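Local coordinates for protein Amuc_1100 (Akkermansia muciniphila, PDB 6KNY) that is of uncharacterised function but probably sits at the membrane of Akkermansia muciniphila through a transmembrane helix, which this soluble, monomeric form lacks, at residues A61-V66 against V274-P279; K89-L94 against L134-L139. All coordinates share one frame; numbering follows the deposited sequence.

Interaction 1 (A61-V66 against V274-P279); sequences ASSALV and VHFNQP
Ser63 and His275 bring the two backbones to 5.8 Å between their CA atoms, where the loop carrying Ser63 meets the end of strand 265-276. Two hydrogen bonds, both made by Ser63, join them. Its carbonyl O takes a bond of 2.6 Å from NE2 of His275; the donor lies in the carbonyl plane, on a lone pair, although the oxygen sits 24° out of the imidazole plane. Its hydroxyl OG accepts the backbone N of Phe276 at 3.1 Å. With OG anti to its own carbonyl carbon (chi1 -70°), Ser63 spreads these two acceptors over two successive residues of the strand, and a serine is compact enough to let its CB rest 3.5 Å from CD2 of His275.

The imidazole is gripped at both nitrogens, because ND1 donates to Asn277 OD1 at 2.8 Å, nearly in the ring plane, and so fixes the ring's rotation. Asn277 in turn gives its ND2 to Thr171 OG1 and Ala168 O. Leu65 lays its CD2 methyl obliquely against the imidazole, 3.5 Å from NE2, while Phe122 of helix 117-134 meets the same ring edge-to-face. The Phe276 ring has the hydroxyl of Ser63 at its edge and CG1 of Val274 above one face, displaced toward the rim and 3.7 Å above the plane.

With acceptors at both nitrogens, the buried imidazole would probably carry a proton on each and so be held as a cation by two neutral oxygens, pinning the loop to the strand end.

Interaction 2 (K89-L94 against L134-L139); sequences KKKNIL and LAECGL
Ile93 and Lys91 both reach the carbonyl oxygen of Ala135, so this contact is one of hydrocarbon laid against a turn. A single apolar pair takes part: Ile93 CD1 stands 4.3 Å from the CB of Ala135. CG1 of Ile93 lies anti to that residue's own carbonyl carbon (chi1 -58°), and the extended arm beyond it places CD1 against the type I turn Leu134-Cys137. Phe142 of strand 141-146 touches both Ile93 and Ala135, completing a small buried cluster in which alanine leaves space for the longer isoleucine.

Close approaches of carbon to backbone oxygen form a second group. CD1 of Ile93 comes to 3.3 Å from Ala135 O and its CG1 to 3.4 Å from Leu139 O, while CD of Lys91 approaches Ala135 O at 3.2 Å. An alanine in place of Ile93 would remove everything beyond CB, and would probably leave a gap beside the Ala135 and Leu139 carbonyl oxygens.

The charged groups meet more loosely. Lys91 bends at its last torsion (chi4 -98°), and its NZ lies 3.5 Å from CG of Glu136 but 4.9 Å from OE2, too far for a salt bridge. Both side chains are exposed, as suits long, flexible, charged residues on the solvent side.

Asn92, with positive phi, closes helix 70-91 in a Schellman motif. Gly138 has backbone angles at which a side chain would clash with the preceding carbonyl. The contact is thus side-chain carbons packed on backbone carbonyl oxygens with one apolar pair, the opposite charges likely adding only a weak, solvent-screened attraction.

Overall arrangement
From the N terminus, the chain passes helix 51-55 and enters the loop holding 61-66, the first half of interaction 1, whose partner waits at the end of the last strand. The end of helix 70-91 and the residues after it form 89-94; helix 117-134 follows, and the segment 134-139 closes interaction 2, a shorter loop that lies wholly within the longer one. The chain goes on through three strands and helix 183-194 to strand 265-276, where interaction 1 closes. Interaction 2 joins the C-terminal end of helix 70-91 and the residues after it to the loop following helix 117-134; interaction 1 ties the N-terminal loop to strand 265-276. Their centres lie about 30 Å apart, on opposite sides of the chain's centre.

Interaction 1 (A61-V66 against V274-P279)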
ATOM      1  N   ALA A  61     -15.037   4.839   5.588  1.00 28.95           N
ATOM      2  CA  ALA A  61     -15.400   3.623   6.325  1.00 30.29           C
ATOM      3  C   ALA A  61     -14.190   2.735   6.580  1.00 28.10           C
ATOM      4  O   ALA A  61     -14.049   2.157   7.668  1.00 29.35           O
ATOM      5  CB  ALA A  61     -16.480   2.840   5.577  1.00 30.49           C
ATOM      6  N   SER A  62     -13.303   2.619   5.596  1.00 25.88           N
ATOM      7  CA  SER A  62     -12.154   1.737   5.744  1.00 26.23           C
ATOM      8  C   SER A  62     -11.134   2.234   6.769  1.00 23.95           C
ATOM      9  O   SER A  62     -10.266   1.448   7.165  1.00 23.26           O
ATOM     10  CB  SER A  62     -11.487   1.531   4.377  1.00 30.77           C
ATOM     11  OG  SER A  62     -10.751   2.681   3.974  1.00 30.49           O
ATOM     12  N   SER A  63     -11.223   3.492   7.229  1.00 22.56           N
ATOM     13  CA  SER A  63     -10.302   3.985   8.260  1.00 23.69           C
ATOM     14  C   SER A  63     -10.668   3.572   9.682  1.00 22.92           C
ATOM     15  O   SER A  63      -9.849   3.798  10.595  1.00 20.13           O
ATOM     16  CB  SER A  63     -10.175   5.530   8.225  1.00 23.39           C
ATOM     17  OG  SER A  63      -9.480   5.967   7.058  1.00 23.96           O
ATOM     18  N   ALA A  64     -11.850   2.993   9.919  1.00 24.82           N
ATOM     19  CA  ALA A  64     -12.156   2.521  11.272  1.00 23.96           C
ATOM     20  C   ALA A  64     -11.131   1.478  11.693  1.00 23.93           C
ATOM     21  O   ALA A  64     -10.981   0.443  11.038  1.00 27.55           O
ATOM     22  CB  ALA A  64     -13.569   1.941  11.343  1.00 25.99           C
ATOM     23  N   LEU A  65     -10.426   1.756  12.787  1.00 26.45           N
ATOM     24  CA  LEU A  65      -9.442   0.836  13.346  1.00 26.16           C
ATOM     25  C   LEU A  65     -10.129  -0.155  14.281  1.00 29.99           C
ATOM     26  O   LEU A  65     -10.920   0.251  15.154  1.00 27.02           O
ATOM     27  CB  LEU A  65      -8.362   1.614  14.097  1.00 27.28           C
ATOM     28  CG  LEU A  65      -7.591   2.657  13.249  1.00 27.40           C
ATOM     29  CD1 LEU A  65      -6.490   3.358  14.028  1.00 27.36           C
ATOM     30  CD2 LEU A  65      -7.020   2.050  11.978  1.00 28.04           C
ATOM     31  N   VAL A  66      -9.820  -1.439  14.109  1.00 27.56           N
ATOM     32  CA  VAL A  66     -10.532  -2.504  14.819  1.00 29.64           C
ATOM     33  C   VAL A  66      -9.527  -3.294  15.651  1.00 30.30           C
ATOM     34  O   VAL A  66      -8.317  -3.242  15.381  1.00 30.89           O
ATOM     35  CB  VAL A  66     -11.303  -3.414  13.842  1.00 29.87           C
ATOM     36  CG1 VAL A  66     -12.341  -2.613  13.093  1.00 33.08           C
ATOM     37  CG2 VAL A  66     -10.357  -4.103  12.879  1.00 27.35           C
ATOM     38  N   VAL A 274      -4.000   8.213   3.157  1.00 20.39           N
ATOM     39  CA  VAL A 274      -4.694   9.156   4.028  1.00 22.12           C
ATOM     40  C   VAL A 274      -5.569   8.358   4.994  1.00 24.06           C
ATOM     41  O   VAL A 274      -6.539   7.715   4.574  1.00 26.52           O
ATOM     42  CB  VAL A 274      -5.511  10.157   3.202  1.00 20.55           C
ATOM     43  CG1 VAL A 274      -6.296  11.105   4.102  1.00 21.21           C
ATOM     44  CG2 VAL A 274      -4.567  10.931   2.249  1.00 20.67           C
ATOM     45  N   HIS A 275      -5.219   8.372   6.288  1.00 24.21           N
ATOM     46  CA  HIS A 275      -6.075   7.771   7.308  1.00 24.31           C
ATOM     47  C   HIS A 275      -6.951   8.853   7.941  1.00 24.16           C
ATOM     48  O   HIS A 275      -6.440   9.752   8.618  1.00 22.40           O
ATOM     49  CB  HIS A 275      -5.282   7.058   8.404  1.00 22.20           C
ATOM     50  CG  HIS A 275      -6.179   6.418   9.424  1.00 24.31           C
ATOM     51  ND1 HIS A 275      -6.500   7.020  10.626  1.00 25.49           N
ATOM     52  CD2 HIS A 275      -6.901   5.271   9.379  1.00 27.19           C
ATOM     53  CE1 HIS A 275      -7.347   6.254  11.293  1.00 26.62           C
ATOM     54  NE2 HIS A 275      -7.593   5.179  10.566  1.00 25.27           N
ATOM     55  N   PHE A 276      -8.265   8.739   7.756  1.00 21.70           N
ATOM     56  CA  PHE A 276      -9.225   9.663   8.362  1.00 22.63           C
ATOM     57  C   PHE A 276      -9.446   9.297   9.824  1.00 22.59           C
ATOM     58  O   PHE A 276      -9.740   8.143  10.146  1.00 22.85           O
ATOM     59  CB  PHE A 276     -10.538   9.639   7.579  1.00 21.11           C
ATOM     60  CG  PHE A 276     -10.384  10.163   6.190  1.00 20.54           C
ATOM     61  CD1 PHE A 276     -10.464  11.528   5.935  1.00 22.43           C
ATOM     62  CD2 PHE A 276     -10.108   9.303   5.142  1.00 21.14           C
ATOM     63  CE1 PHE A 276     -10.272  12.029   4.642  1.00 24.43           C
ATOM     64  CE2 PHE A 276      -9.905   9.793   3.851  1.00 23.56           C
ATOM     65  CZ  PHE A 276      -9.986  11.155   3.603  1.00 23.98           C
ATOM     66  N   ASN A 277      -9.290  10.279  10.710  1.00 24.92           N
ATOM     67  CA  ASN A 277      -9.145   9.988  12.129  1.00 24.16           C
ATOM     68  C   ASN A 277     -10.459  10.078  12.898  1.00 25.08           C
ATOM     69  O   ASN A 277     -10.746   9.204  13.719  1.00 27.06           O
ATOM     70  CB  ASN A 277      -8.106  10.927  12.748  1.00 23.04           C
ATOM     71  CG  ASN A 277      -6.690  10.556  12.347  1.00 25.98           C
ATOM     72  OD1 ASN A 277      -6.410   9.381  12.044  1.00 23.49           O
ATOM     73  ND2 ASN A 277      -5.789  11.553  12.312  1.00 21.44           N
ATOM     74  N   GLN A 278     -11.250  11.109  12.661  1.00 27.70           N
ATOM     75  CA  GLN A 278     -12.467  11.263  13.468  1.00 28.86           C
ATOM     76  C   GLN A 278     -13.544  11.948  12.630  1.00 26.33           C
ATOM     77  O   GLN A 278     -14.055  13.013  12.991  1.00 26.38           O
ATOM     78  CB  GLN A 278     -12.152  12.024  14.771  1.00 32.55           C
ATOM     79  CG  GLN A 278     -11.782  13.505  14.634  1.00 37.00           C
ATOM     80  CD  GLN A 278     -10.287  13.783  14.704  1.00 47.10           C
ATOM     81  OE1 GLN A 278      -9.499  12.951  15.158  1.00 56.12           O
ATOM     82  NE2 GLN A 278      -9.889  14.965  14.242  1.00 62.39           N
ATOM     83  N   PRO A 279     -13.915  11.375  11.492  1.00 26.01           N
ATOM     84  CA  PRO A 279     -14.960  12.001  10.680  1.00 28.20           C
ATOM     85  C   PRO A 279     -16.276  11.993  11.450  1.00 31.18           C
ATOM     86  O   PRO A 279     -16.534  11.102  12.267  1.00 29.61           O
ATOM     87  CB  PRO A 279     -15.029  11.104   9.438  1.00 30.57           C
ATOM     88  CG  PRO A 279     -14.612   9.755   9.940  1.00 29.37           C
ATOM     89  CD  PRO A 279     -13.609  10.003  11.041  1.00 27.45           C
TER

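Interaction 2 (K89-L94 against L134-L139)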
ATOM      1  N   LYS A  89       3.634 -15.282  -9.645  1.00 45.61           N
ATOM      2  CA  LYS A  89       4.068 -16.463 -10.385  1.00 44.52           C
ATOM      3  C   LYS A  89       3.087 -16.756 -11.517  1.00 39.67           C
ATOM      4  O   LYS A  89       3.483 -16.928 -12.672  1.00 44.75           O
ATOM      5  CB  LYS A  89       4.210 -17.662  -9.435  1.00 42.43           C
ATOM      6  N   LYS A  90       1.790 -16.739 -11.213  1.00 42.43           N
ATOM      7  CA  LYS A  90       0.788 -17.027 -12.238  1.00 44.51           C
ATOM      8  C   LYS A  90       0.780 -15.962 -13.327  1.00 49.80           C
ATOM      9  O   LYS A  90       0.578 -16.272 -14.507  1.00 52.16           O
ATOM     10  CB  LYS A  90      -0.597 -17.145 -11.606  1.00 50.32           C
ATOM     11  CG  LYS A  90      -0.720 -18.241 -10.563  1.00 53.91           C
ATOM     12  CD  LYS A  90      -2.179 -18.451 -10.179  1.00 53.54           C
ATOM     13  CE  LYS A  90      -2.313 -19.092  -8.808  1.00 56.70           C
ATOM     14  NZ  LYS A  90      -3.686 -18.929  -8.236  1.00 64.43           N
ATOM     15  N   LYS A  91       1.007 -14.703 -12.957  1.00 50.58           N
ATOM     16  CA  LYS A  91       0.952 -13.603 -13.912  1.00 46.34           C
ATOM     17  C   LYS A  91       2.295 -13.326 -14.583  1.00 47.57           C
ATOM     18  O   LYS A  91       2.384 -12.391 -15.385  1.00 57.38           O
ATOM     19  CB  LYS A  91       0.453 -12.335 -13.214  1.00 49.51           C
ATOM     20  CG  LYS A  91      -1.065 -12.227 -13.078  1.00 49.92           C
ATOM     21  CD  LYS A  91      -1.441 -11.345 -11.903  1.00 52.72           C
ATOM     22  CE  LYS A  91      -2.843 -11.658 -11.387  1.00 56.68           C
ATOM     23  NZ  LYS A  91      -3.853 -10.698 -11.920  1.00 63.61           N
ATOM     24  N   ASN A  92       3.333 -14.113 -14.272  1.00 43.25           N
ATOM     25  CA  ASN A  92       4.678 -13.947 -14.834  1.00 45.99           C
ATOM     26  C   ASN A  92       5.276 -12.588 -14.482  1.00 45.31           C
ATOM     27  O   ASN A  92       5.942 -11.950 -15.299  1.00 43.27           O
ATOM     28  CB  ASN A  92       4.700 -14.170 -16.351  1.00 50.71           C
ATOM     29  CG  ASN A  92       4.640 -15.651 -16.724  1.00 62.22           C
ATOM     30  OD1 ASN A  92       3.722 -16.099 -17.419  1.00 75.25           O
ATOM     31  ND2 ASN A  92       5.610 -16.420 -16.233  1.00 60.07           N
ATOM     32  N   ILE A  93       5.048 -12.147 -13.250  1.00 44.48           N
ATOM     33  CA  ILE A  93       5.616 -10.909 -12.732  1.00 37.76           C
ATOM     34  C   ILE A  93       6.717 -11.274 -11.753  1.00 32.50           C
ATOM     35  O   ILE A  93       6.476 -12.024 -10.797  1.00 37.21           O
ATOM     36  CB  ILE A  93       4.546 -10.043 -12.046  1.00 40.26           C
ATOM     37  CG1 ILE A  93       3.414  -9.724 -13.017  1.00 35.99           C
ATOM     38  CG2 ILE A  93       5.164  -8.766 -11.479  1.00 41.19           C
ATOM     39  CD1 ILE A  93       2.103  -9.421 -12.317  1.00 38.80           C
ATOM     40  N   LEU A  94       7.922 -10.755 -11.989  1.00 30.43           N
ATOM     41  CA  LEU A  94       8.982 -10.907 -11.006  1.00 32.42           C
ATOM     42  C   LEU A  94       8.692 -10.019  -9.805  1.00 38.65           C
ATOM     43  O   LEU A  94       8.161  -8.914  -9.949  1.00 39.48           O
ATOM     44  CB  LEU A  94      10.335 -10.529 -11.605  1.00 38.98           C
ATOM     45  CG  LEU A  94      10.789 -11.311 -12.834  1.00 49.25           C
ATOM     46  CD1 LEU A  94      11.920 -10.568 -13.558  1.00 48.99           C
ATOM     47  CD2 LEU A  94      11.210 -12.729 -12.448  1.00 48.52           C
ATOM     48  N   LEU A 134      -2.198  -3.401  -8.728  1.00 29.14           N
ATOM     49  CA  LEU A 134      -1.054  -3.184  -9.624  1.00 29.61           C
ATOM     50  C   LEU A 134      -0.643  -4.476 -10.329  1.00 30.25           C
ATOM     51  O   LEU A 134      -0.209  -4.452 -11.490  1.00 32.10           O
ATOM     52  CB  LEU A 134       0.142  -2.623  -8.854  1.00 27.76           C
ATOM     53  CG  LEU A 134       0.044  -1.228  -8.219  1.00 27.79           C
ATOM     54  CD1 LEU A 134       1.270  -0.960  -7.358  1.00 27.16           C
ATOM     55  CD2 LEU A 134      -0.117  -0.138  -9.271  1.00 26.62           C
ATOM     56  N   ALA A 135      -0.771  -5.610  -9.639  1.00 33.54           N
ATOM     57  CA  ALA A 135      -0.400  -6.899 -10.216  1.00 34.97           C
ATOM     58  C   ALA A 135      -1.288  -7.272 -11.391  1.00 37.27           C
ATOM     59  O   ALA A 135      -0.939  -8.174 -12.162  1.00 42.74           O
ATOM     60  CB  ALA A 135      -0.468  -7.988  -9.140  1.00 33.00           C
ATOM     61  N   GLU A 136      -2.413  -6.579 -11.556  1.00 37.57           N
ATOM     62  CA  GLU A 136      -3.362  -6.815 -12.634  1.00 36.84           C
ATOM     63  C   GLU A 136      -3.114  -5.926 -13.839  1.00 37.28           C
ATOM     64  O   GLU A 136      -3.896  -5.969 -14.792  1.00 38.85           O
ATOM     65  CB  GLU A 136      -4.794  -6.592 -12.120  1.00 40.93           C
ATOM     66  CG  GLU A 136      -5.216  -7.549 -11.010  1.00 49.10           C
ATOM     67  CD  GLU A 136      -6.498  -7.115 -10.300  1.00 60.97           C
ATOM     68  OE1 GLU A 136      -7.091  -6.085 -10.693  1.00 70.18           O
ATOM     69  OE2 GLU A 136      -6.915  -7.807  -9.344  1.00 73.39           O
ATOM     70  N   CYS A 137      -2.049  -5.127 -13.831  1.00 37.02           N
ATOM     71  CA  CYS A 137      -1.834  -4.141 -14.879  1.00 36.45           C
ATOM     72  C   CYS A 137      -0.862  -4.589 -15.961  1.00 37.56           C
ATOM     73  O   CYS A 137      -0.633  -3.831 -16.906  1.00 43.95           O
ATOM     74  CB  CYS A 137      -1.355  -2.822 -14.265  1.00 39.64           C
ATOM     75  SG  CYS A 137      -2.642  -2.042 -13.260  1.00 36.54           S
ATOM     76  N   GLY A 138      -0.301  -5.794 -15.870  1.00 36.98           N
ATOM     77  CA  GLY A 138       0.613  -6.252 -16.903  1.00 32.87           C
ATOM     78  C   GLY A 138       2.043  -5.800 -16.720  1.00 33.18           C
ATOM     79  O   GLY A 138       2.804  -5.746 -17.699  1.00 34.24           O
ATOM     80  N   LEU A 139       2.429  -5.444 -15.492  1.00 34.02           N
ATOM     81  CA  LEU A 139       3.796  -5.022 -15.218  1.00 33.39           C
ATOM     82  C   LEU A 139       4.737  -6.210 -15.340  1.00 35.52           C
ATOM     83  O   LEU A 139       4.320  -7.365 -15.310  1.00 35.28           O
ATOM     84  CB  LEU A 139       3.905  -4.440 -13.811  1.00 31.80           C
ATOM     85  CG  LEU A 139       3.060  -3.198 -13.531  1.00 32.76           C
ATOM     86  CD1 LEU A 139       2.977  -2.940 -12.036  1.00 33.99           C
ATOM     87  CD2 LEU A 139       3.616  -1.979 -14.280  1.00 33.85           C
TER